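Local coordinates for protein metallophosphoesterase (Sphaerobacter thermophilus, PDB 3RQZ) that binds two zinc ions and probably acts as a phosphatase of the calcineurin-like metallophosphoesterase superfamily, at residues Leu23-Arg28 and Ala201-Phe206; Ser86-Met91 and Arg230-Pro235; Leu136-Phe141 and Ile157-Ala162. All blocks are in the same frame, centred on the assembly; numbering follows the deposited sequence. Where two conformers were deposited one is given.

How the contacts relate
The three contacts lie in separate parts of a fold with two mixed β-sheets flanked by helices. Contact 1 lays the end of helix 16-26 against strand 201-207 of the six-stranded sheet. Contact 3 is at strand 154-158, an outermost strand of the five-stranded sheet. Contact 2 joins two helical elements, 85-92 and 222-232. Along the chain the segments of contacts 1 and 2 alternate, and contact 3 is nested inside both loops. Centres of contacts 1 and 3 are about 26 Å apart, those of 1 and 2 about 28 Å, and those of 2 and 3 about 38 Å, on opposite sides of the chain's centre. The C-terminal helical region is thus joined back to the phosphoesterase fold.

Contact 1: Leu23-Arg28 and Ala201-Phe206; sequences LSDAGR and ASYAIF
Asp25 and Tyr203 meet where the last turn of helix 16-26 lies on the six-stranded sheet, a helix-on-sheet layer of the metallophosphoesterase fold. The two side chains cross at roughly a right angle, with carboxylate and ring planes 83° apart. Tyr203 OH donates to Asp25 OD2 at 2.6 Å, and that oxygen sits at the edge of the phenol ring, near its plane. The hydroxyl meets Asp25 OD2 on the anti side, 33° out of the carboxylate plane. The tyrosine's first torsion, chi1 66°, sets CG between the backbone N and the carbonyl carbon, and from there the ring extends from the strand toward the helix and also meets the ring of His216. A phenylalanine in place of Tyr203 would keep most of the ring packing but would probably leave Asp25 OD2 without its donor and the helix end less firmly fixed to the strand. Arg5 bonds the carbonyl oxygen of Ala26. The methyl group of Ala26 touches both strand residues: its CB is 4.2 Å from Tyr203 CE2 and 4.3 Å from Ile205 CD1.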
loop_
_atom_site.group_PDB
_atom_site.type_symbol
_atom_site.label_atom_id
_atom_site.label_comp_id
_atom_site.label_asym_id
_atom_site.label_seq_id
_atom_site.Cartn_x
_atom_site.Cartn_y
_atom_site.Cartn_z
ATOM N N LEU A 23 -7.752 -5.969 -8.754
ATOM C CA LEU A 23 -9.157 -5.572 -8.904
ATOM C C LEU A 23 -10.020 -6.722 -9.445
ATOM O O LEU A 23 -11.122 -6.932 -8.941
ATOM C CB LEU A 23 -9.272 -4.316 -9.775
ATOM C CG LEU A 23 -8.699 -3.071 -9.086
ATOM C CD1 LEU A 23 -8.648 -1.854 -10.001
ATOM C CD2 LEU A 23 -9.434 -2.728 -7.805
ATOM N N SER A 24 -9.527 -7.468 -10.441
ATOM C CA SER A 24 -10.287 -8.616 -10.958
ATOM C C SER A 24 -10.302 -9.722 -9.904
ATOM O O SER A 24 -11.328 -10.360 -9.726
ATOM C CB SER A 24 -9.779 -9.202 -12.301
ATOM O OG SER A 24 -8.953 -8.312 -13.042
ATOM N N ASP A 25 -9.188 -9.942 -9.210
ATOM C CA ASP A 25 -9.119 -11.025 -8.206
ATOM C C ASP A 25 -10.055 -10.801 -7.005
ATOM O O ASP A 25 -10.641 -11.751 -6.501
ATOM C CB ASP A 25 -7.677 -11.245 -7.705
ATOM C CG ASP A 25 -7.465 -12.636 -7.115
ATOM O OD1 ASP A 25 -7.680 -13.630 -7.860
ATOM O OD2 ASP A 25 -7.095 -12.744 -5.914
ATOM N N ALA A 26 -10.187 -9.551 -6.565
ATOM C CA ALA A 26 -10.924 -9.211 -5.340
ATOM C C ALA A 26 -12.414 -9.554 -5.362
ATOM O O ALA A 26 -13.022 -9.719 -4.301
ATOM C CB ALA A 26 -10.762 -7.754 -5.028
ATOM N N GLY A 27 -13.009 -9.594 -6.552
ATOM C CA GLY A 27 -14.419 -9.929 -6.687
ATOM C C GLY A 27 -15.320 -8.759 -6.373
ATOM O O GLY A 27 -14.932 -7.594 -6.552
ATOM N N ARG A 28 -16.521 -9.074 -5.898
ATOM C CA ARG A 28 -17.520 -8.090 -5.498
ATOM C C ARG A 28 -17.105 -7.407 -4.190
ATOM O O ARG A 28 -17.119 -8.015 -3.110
ATOM C CB ARG A 28 -18.895 -8.779 -5.371
ATOM C CG ARG A 28 -20.012 -7.933 -4.736
ATOM C CD ARG A 28 -21.080 -8.804 -4.006
ATOM N NE ARG A 28 -20.616 -9.386 -2.727
ATOM C CZ ARG A 28 -20.724 -8.821 -1.511
ATOM N NH1 ARG A 28 -21.280 -7.616 -1.336
ATOM N NH2 ARG A 28 -20.268 -9.472 -0.446
ATOM N N ALA A 201 1.302 -10.031 -6.241
ATOM C CA ALA A 201 0.607 -8.898 -5.649
ATOM C C ALA A 201 -0.106 -9.319 -4.365
ATOM O O ALA A 201 -0.553 -10.482 -4.206
ATOM C CB ALA A 201 -0.384 -8.328 -6.634
ATOM N N SER A 202 -0.174 -8.389 -3.432
ATOM C CA SER A 202 -0.736 -8.652 -2.110
ATOM C C SER A 202 -1.853 -7.665 -1.802
ATOM O O SER A 202 -1.765 -6.463 -2.125
ATOM C CB SER A 202 0.373 -8.557 -1.043
ATOM O OG SER A 202 -0.111 -8.939 0.235
ATOM N N TYR A 203 -2.920 -8.165 -1.184
ATOM C CA TYR A 203 -3.977 -7.279 -0.712
ATOM C C TYR A 203 -4.737 -7.974 0.404
ATOM O O TYR A 203 -4.492 -9.168 0.657
ATOM C CB TYR A 203 -4.938 -6.913 -1.855
ATOM C CG TYR A 203 -5.760 -8.076 -2.431
ATOM C CD1 TYR A 203 -5.240 -8.872 -3.457
ATOM C CD2 TYR A 203 -7.071 -8.328 -1.995
ATOM C CE1 TYR A 203 -6.002 -9.904 -4.039
ATOM C CE2 TYR A 203 -7.833 -9.356 -2.543
ATOM C CZ TYR A 203 -7.302 -10.136 -3.565
ATOM O OH TYR A 203 -8.062 -11.133 -4.114
ATOM N N ALA A 204 -5.627 -7.233 1.085
ATOM C CA ALA A 204 -6.534 -7.845 2.055
ATOM C C ALA A 204 -7.989 -7.530 1.761
ATOM O O ALA A 204 -8.313 -6.537 1.066
ATOM C CB ALA A 204 -6.167 -7.451 3.518
ATOM N N ILE A 205 -8.855 -8.401 2.272
ATOM C CA ILE A 205 -10.291 -8.173 2.268
ATOM C C ILE A 205 -10.776 -8.083 3.705
ATOM O O ILE A 205 -10.590 -9.024 4.509
ATOM C CB ILE A 205 -11.049 -9.331 1.575
ATOM C CG1 ILE A 205 -10.643 -9.432 0.102
ATOM C CG2 ILE A 205 -12.558 -9.133 1.712
ATOM C CD1 ILE A 205 -11.111 -8.250 -0.769
ATOM N N PHE A 206 -11.427 -6.970 4.017
ATOM C CA PHE A 206 -11.893 -6.690 5.382
ATOM C C PHE A 206 -13.410 -6.767 5.352
ATOM O O PHE A 206 -14.045 -6.126 4.496
ATOM C CB PHE A 206 -11.383 -5.302 5.794
ATOM C CG PHE A 206 -11.837 -4.819 7.156
ATOM C CD1 PHE A 206 -12.004 -5.704 8.231
ATOM C CD2 PHE A 206 -12.070 -3.455 7.367
ATOM C CE1 PHE A 206 -12.445 -5.241 9.510
ATOM C CE2 PHE A 206 -12.517 -2.973 8.641
ATOM C CZ PHE A 206 -12.684 -3.878 9.716
#

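Contact 2: Ser86-Met91 and Arg230-Pro235; sequences SYWTTM and REAGLP
Trp88 carries this contact, turning its indole toward Leu234 and Ala232. Leu234 CD2 stands 3.9 Å above the plane of the indole, displaced toward the rim, and is 4.1 Å from Trp88 CE3. The leucine and tryptophan side chains cross at about a right angle, so a methyl group rather than the length of the leucine lies against the face. The closest approach comes from the helix end, where Ala232 CB is 3.6 Å from Trp88 CZ2 on an oblique path to the ring. One layer out, the backbone sets these groups. With CG anti to the backbone N (chi1 177°), Trp88 projects its ring from helix 85-92 across to the other segment. Thr89 OG1 lies in the indole plane at its edge and is bonded to Ala85 O. Across the contact, helix 222-232 ends in a Schellman motif: Gly233 has positive phi (78°), beyond it the chain leaves the helix, and Leu234 and Ala232 both meet the indole. Leu234 also touches Ala85, while Pro235 sits at the N-cap position of helix 236-244 and the Arg230-Glu236 salt bridge ties the two C-terminal helices together. The Leu234 side chain is about 10 Å from that of the zinc ligand His13. The closest contacts between the two segments are carbon to carbon, with no hydrogen bond between them, which implies cohesion from shape and dispersion.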
loop_
_atom_site.group_PDB
_atom_site.type_symbol
_atom_site.label_atom_id
_atom_site.label_comp_id
_atom_site.label_asym_id
_atom_site.label_seq_id
_atom_site.Cartn_x
_atom_site.Cartn_y
_atom_site.Cartn_z
ATOM N N SER A 86 12.995 8.629 -9.554
ATOM C CA SER A 86 12.172 9.500 -8.706
ATOM C C SER A 86 11.791 10.732 -9.508
ATOM O O SER A 86 10.642 11.160 -9.480
ATOM C CB SER A 86 12.930 9.896 -7.439
ATOM O OG SER A 86 14.159 10.514 -7.798
ATOM N N TYR A 87 12.757 11.264 -10.254
ATOM C CA TYR A 87 12.520 12.438 -11.078
ATOM C C TYR A 87 11.578 12.120 -12.241
ATOM O O TYR A 87 10.692 12.911 -12.559
ATOM C CB TYR A 87 13.826 12.992 -11.611
ATOM C CG TYR A 87 13.620 14.190 -12.505
ATOM C CD1 TYR A 87 13.195 15.408 -11.973
ATOM C CD2 TYR A 87 13.802 14.089 -13.879
ATOM C CE1 TYR A 87 12.999 16.532 -12.803
ATOM C CE2 TYR A 87 13.619 15.196 -14.723
ATOM C CZ TYR A 87 13.211 16.416 -14.172
ATOM O OH TYR A 87 13.011 17.514 -14.995
ATOM N N TRP A 88 11.792 10.975 -12.883
ATOM C CA TRP A 88 10.952 10.539 -14.004
ATOM C C TRP A 88 9.482 10.482 -13.555
ATOM O O TRP A 88 8.599 10.951 -14.258
ATOM C CB TRP A 88 11.380 9.155 -14.486
ATOM C CG TRP A 88 10.518 8.609 -15.601
ATOM C CD1 TRP A 88 10.719 8.790 -16.946
ATOM C CD2 TRP A 88 9.339 7.801 -15.475
ATOM N NE1 TRP A 88 9.740 8.143 -17.666
ATOM C CE2 TRP A 88 8.883 7.522 -16.790
ATOM C CE3 TRP A 88 8.639 7.256 -14.384
ATOM C CZ2 TRP A 88 7.742 6.747 -17.042
ATOM C CZ3 TRP A 88 7.503 6.470 -14.631
ATOM C CH2 TRP A 88 7.072 6.221 -15.958
ATOM N N THR A 89 9.224 9.884 -12.397
ATOM C CA THR A 89 7.860 9.773 -11.897
ATOM C C THR A 89 7.177 11.162 -11.778
ATOM O O THR A 89 6.037 11.332 -12.245
ATOM C CB THR A 89 7.775 8.988 -10.555
ATOM O OG1 THR A 89 8.219 7.636 -10.764
ATOM C CG2 THR A 89 6.300 8.970 -10.001
ATOM N N THR A 90 7.883 12.111 -11.160
ATOM C CA THR A 90 7.393 13.467 -10.971
ATOM C C THR A 90 6.973 14.075 -12.307
ATOM O O THR A 90 5.890 14.648 -12.416
ATOM C CB THR A 90 8.474 14.388 -10.314
ATOM O OG1 THR A 90 9.111 13.699 -9.232
ATOM C CG2 THR A 90 7.842 15.651 -9.795
HETATM N N MSE A 91 7.828 13.917 -13.321
HETATM C CA MSE A 91 7.586 14.450 -14.677
HETATM C C MSE A 91 6.391 13.813 -15.401
HETATM O O MSE A 91 5.917 14.358 -16.384
HETATM C CB MSE A 91 8.856 14.372 -15.562
HETATM C CG MSE A 91 10.000 15.283 -15.118
HETATM SE SE MSE A 91 9.472 17.091 -14.537
HETATM C CE MSE A 91 9.066 17.863 -16.275
ATOM N N ARG A 230 11.014 -1.091 -19.100
ATOM C CA ARG A 230 12.136 -1.028 -20.032
ATOM C C ARG A 230 11.862 -0.044 -21.164
ATOM O O ARG A 230 12.779 0.644 -21.624
ATOM C CB ARG A 230 12.482 -2.426 -20.579
ATOM C CG ARG A 230 12.961 -3.398 -19.476
ATOM C CD ARG A 230 13.623 -4.629 -20.066
ATOM N NE ARG A 230 14.268 -5.406 -19.004
ATOM C CZ ARG A 230 13.830 -6.571 -18.532
ATOM N NH1 ARG A 230 14.501 -7.149 -17.555
ATOM N NH2 ARG A 230 12.733 -7.166 -19.018
ATOM N N GLU A 231 10.603 0.020 -21.602
ATOM C CA GLU A 231 10.191 0.977 -22.621
ATOM C C GLU A 231 10.384 2.416 -22.128
ATOM O O GLU A 231 10.810 3.276 -22.897
ATOM C CB GLU A 231 8.726 0.745 -23.029
ATOM C CG GLU A 231 8.235 1.647 -24.183
ATOM C CD GLU A 231 9.164 1.629 -25.401
ATOM O OE1 GLU A 231 9.421 0.533 -25.957
ATOM O OE2 GLU A 231 9.636 2.716 -25.817
ATOM N N ALA A 232 10.087 2.664 -20.850
ATOM C CA ALA A 232 10.249 3.995 -20.250
ATOM C C ALA A 232 11.718 4.349 -19.939
ATOM O O ALA A 232 12.017 5.485 -19.589
ATOM C CB ALA A 232 9.372 4.139 -18.975
ATOM N N GLY A 233 12.610 3.369 -20.054
ATOM C CA GLY A 233 14.031 3.549 -19.735
ATOM C C GLY A 233 14.335 3.522 -18.249
ATOM O O GLY A 233 15.362 4.038 -17.835
ATOM N N LEU A 234 13.448 2.921 -17.444
ATOM C CA LEU A 234 13.660 2.787 -15.985
ATOM C C LEU A 234 14.812 1.840 -15.626
ATOM O O LEU A 234 15.062 0.885 -16.347
ATOM C CB LEU A 234 12.353 2.357 -15.269
ATOM C CG LEU A 234 11.299 3.470 -15.218
ATOM C CD1 LEU A 234 9.922 2.941 -14.821
ATOM C CD2 LEU A 234 11.743 4.600 -14.278
ATOM N N PRO A 235 15.533 2.109 -14.521
ATOM C CA PRO A 235 16.763 1.324 -14.232
ATOM C C PRO A 235 16.507 -0.183 -14.070
ATOM O O PRO A 235 15.505 -0.590 -13.482
ATOM C CB PRO A 235 17.257 1.919 -12.906
ATOM C CG PRO A 235 16.081 2.615 -12.331
ATOM C CD PRO A 235 15.309 3.146 -13.509
#

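Contact 3: Leu136-Phe141 and Ile157-Ala162; sequences LNFPAF and IREDEA
The edge of the five-stranded sheet is covered here: Phe138, just past helix 131-137, packs on the junction where strand 154-158 passes directly into helix 159-163, close to Ile157, Glu159 and Ala162. The ring of Phe138 lies on the first turn of that helix. Glu159 CA stands over its centre in a CH-pi contact, 3.6 Å from the ring centroid and 14° off the normal. The glutamate's CB continues the cover along one side, 3.6 Å from Phe138 CD1. At the ring's far end, Phe138 CZ comes within 3.4 Å of Glu159 N. Ala162, one turn further along, brings its CB obliquely to 3.5 Å from Phe138 CE2, and on the strand side Ile157 CG2 is 4.2 Å from the same CE2. Ile157 O meets the ring at its edge, in plane, with Phe138 CZ 3.6 Å away. Glu159 has CG anti to the backbone N (chi1 -180°) and is extended beyond it, a course that runs the chain alongside the ring. The carboxylate and ring planes are 31° apart. Glu159 OE2 forms a salt bridge with Arg183 NH1, which also bonds the carbonyl oxygen of Phe138, so one arginine grips both partners and would probably stabilise the carboxylate's charge. Arg183 further bonds Phe141 O and makes a cation-pi contact with the Phe141 ring. The helix start against the ring is itself fixed. Arg158 occupies the N-cap position, and its NH2 forms a salt bridge to Asp160 OD2 at 2.8 Å. Glu161 OE1 accepts the N-H of this same N-cap residue: Arg158 N donates to it almost straight at 2.9 Å, on the anti side of the carboxylate.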
loop_
_atom_site.group_PDB
_atom_site.type_symbol
_atom_site.label_atom_id
_atom_site.label_comp_id
_atom_site.label_asym_id
_atom_site.label_seq_id
_atom_site.Cartn_x
_atom_site.Cartn_y
_atom_site.Cartn_z
ATOM N N LEU A 136 5.184 0.446 20.446
ATOM C CA LEU A 136 5.217 1.902 20.569
ATOM C C LEU A 136 4.030 2.559 19.839
ATOM O O LEU A 136 3.708 3.724 20.074
ATOM C CB LEU A 136 6.578 2.439 20.066
ATOM C CG LEU A 136 7.810 2.107 20.936
ATOM C CD1 LEU A 136 9.126 2.151 20.136
ATOM C CD2 LEU A 136 7.919 2.983 22.208
ATOM N N ASN A 137 3.375 1.800 18.965
ATOM C CA ASN A 137 2.329 2.346 18.090
ATOM C C ASN A 137 0.899 2.104 18.533
ATOM O O ASN A 137 -0.011 2.858 18.153
ATOM C CB ASN A 137 2.558 1.916 16.632
ATOM C CG ASN A 137 3.427 2.889 15.888
ATOM O OD1 ASN A 137 2.974 3.972 15.533
ATOM N ND2 ASN A 137 4.685 2.522 15.642
ATOM N N PHE A 138 0.702 1.085 19.360
ATOM C CA PHE A 138 -0.622 0.816 19.941
ATOM C C PHE A 138 -1.195 1.960 20.777
ATOM O O PHE A 138 -2.372 2.254 20.643
ATOM C CB PHE A 138 -0.661 -0.525 20.681
ATOM C CG PHE A 138 -0.892 -1.700 19.763
ATOM C CD1 PHE A 138 -2.174 -1.981 19.286
ATOM C CD2 PHE A 138 0.178 -2.525 19.361
ATOM C CE1 PHE A 138 -2.401 -3.056 18.401
ATOM C CE2 PHE A 138 -0.053 -3.601 18.498
ATOM C CZ PHE A 138 -1.350 -3.872 18.023
ATOM N N PRO A 139 -0.359 2.648 21.588
ATOM C CA PRO A 139 -0.860 3.862 22.266
ATOM C C PRO A 139 -1.120 5.048 21.331
ATOM O O PRO A 139 -1.823 5.991 21.727
ATOM C CB PRO A 139 0.259 4.212 23.267
ATOM C CG PRO A 139 1.099 2.947 23.400
ATOM C CD PRO A 139 1.008 2.302 22.021
ATOM N N ALA A 140 -0.578 4.989 20.112
ATOM C CA ALA A 140 -0.682 6.079 19.129
ATOM C C ALA A 140 -1.987 6.100 18.285
ATOM O O ALA A 140 -2.204 7.013 17.491
ATOM C CB ALA A 140 0.571 6.113 18.206
ATOM N N PHE A 141 -2.840 5.089 18.440
ATOM C CA PHE A 141 -4.175 5.133 17.862
ATOM C C PHE A 141 -5.152 4.634 18.910
ATOM O O PHE A 141 -4.758 3.884 19.806
ATOM C CB PHE A 141 -4.275 4.355 16.534
ATOM C CG PHE A 141 -4.181 2.855 16.676
ATOM C CD1 PHE A 141 -2.943 2.222 16.806
ATOM C CD2 PHE A 141 -5.344 2.076 16.673
ATOM C CE1 PHE A 141 -2.852 0.808 16.909
ATOM C CE2 PHE A 141 -5.280 0.677 16.783
ATOM C CZ PHE A 141 -4.026 0.032 16.916
ATOM N N ILE A 157 -0.376 -8.069 13.879
ATOM C CA ILE A 157 0.034 -8.316 15.276
ATOM C C ILE A 157 -1.078 -7.816 16.203
ATOM O O ILE A 157 -1.654 -6.776 15.938
ATOM C CB ILE A 157 1.390 -7.628 15.584
ATOM C CG1 ILE A 157 1.932 -8.057 16.951
ATOM C CG2 ILE A 157 1.278 -6.065 15.433
ATOM C CD1 ILE A 157 3.442 -7.704 17.139
ATOM N N ARG A 158 -1.410 -8.590 17.243
ATOM C CA ARG A 158 -2.328 -8.119 18.289
ATOM C C ARG A 158 -1.594 -7.298 19.373
ATOM O O ARG A 158 -0.382 -7.415 19.559
ATOM C CB ARG A 158 -3.139 -9.274 18.902
ATOM C CG ARG A 158 -4.407 -8.810 19.628
ATOM C CD ARG A 158 -5.418 -9.922 19.858
ATOM N NE ARG A 158 -4.757 -11.192 20.103
ATOM C CZ ARG A 158 -4.755 -11.829 21.264
ATOM N NH1 ARG A 158 -4.098 -12.983 21.377
ATOM N NH2 ARG A 158 -5.423 -11.330 22.311
ATOM N N GLU A 159 -2.342 -6.456 20.069
ATOM C CA GLU A 159 -1.762 -5.551 21.064
ATOM C C GLU A 159 -1.040 -6.300 22.189
ATOM O O GLU A 159 0.086 -5.944 22.548
ATOM C CB GLU A 159 -2.847 -4.625 21.612
ATOM C CG GLU A 159 -2.380 -3.631 22.658
ATOM C CD GLU A 159 -3.494 -2.687 23.120
ATOM O OE1 GLU A 159 -4.659 -3.136 23.254
ATOM O OE2 GLU A 159 -3.215 -1.495 23.357
ATOM N N ASP A 160 -1.663 -7.344 22.728
ATOM C CA ASP A 160 -1.018 -8.098 23.806
ATOM C C ASP A 160 0.287 -8.778 23.366
ATOM O O ASP A 160 1.227 -8.851 24.148
ATOM C CB ASP A 160 -1.973 -9.108 24.460
ATOM C CG ASP A 160 -2.500 -10.159 23.487
ATOM O OD1 ASP A 160 -2.256 -10.087 22.269
ATOM O OD2 ASP A 160 -3.187 -11.069 23.965
ATOM N N GLU A 161 0.337 -9.248 22.118
ATOM C CA GLU A 161 1.537 -9.860 21.556
ATOM C C GLU A 161 2.630 -8.805 21.458
ATOM O O GLU A 161 3.756 -9.041 21.898
ATOM C CB GLU A 161 1.285 -10.421 20.134
ATOM C CG GLU A 161 0.450 -11.735 20.043
ATOM C CD GLU A 161 0.030 -12.072 18.598
ATOM O OE1 GLU A 161 -0.237 -11.150 17.776
ATOM O OE2 GLU A 161 -0.035 -13.278 18.271
ATOM N N ALA A 162 2.292 -7.648 20.865
ATOM C CA ALA A 162 3.261 -6.578 20.690
ATOM C C ALA A 162 3.832 -6.184 22.047
ATOM O O ALA A 162 5.037 -6.008 22.184
ATOM C CB ALA A 162 2.623 -5.348 19.989
#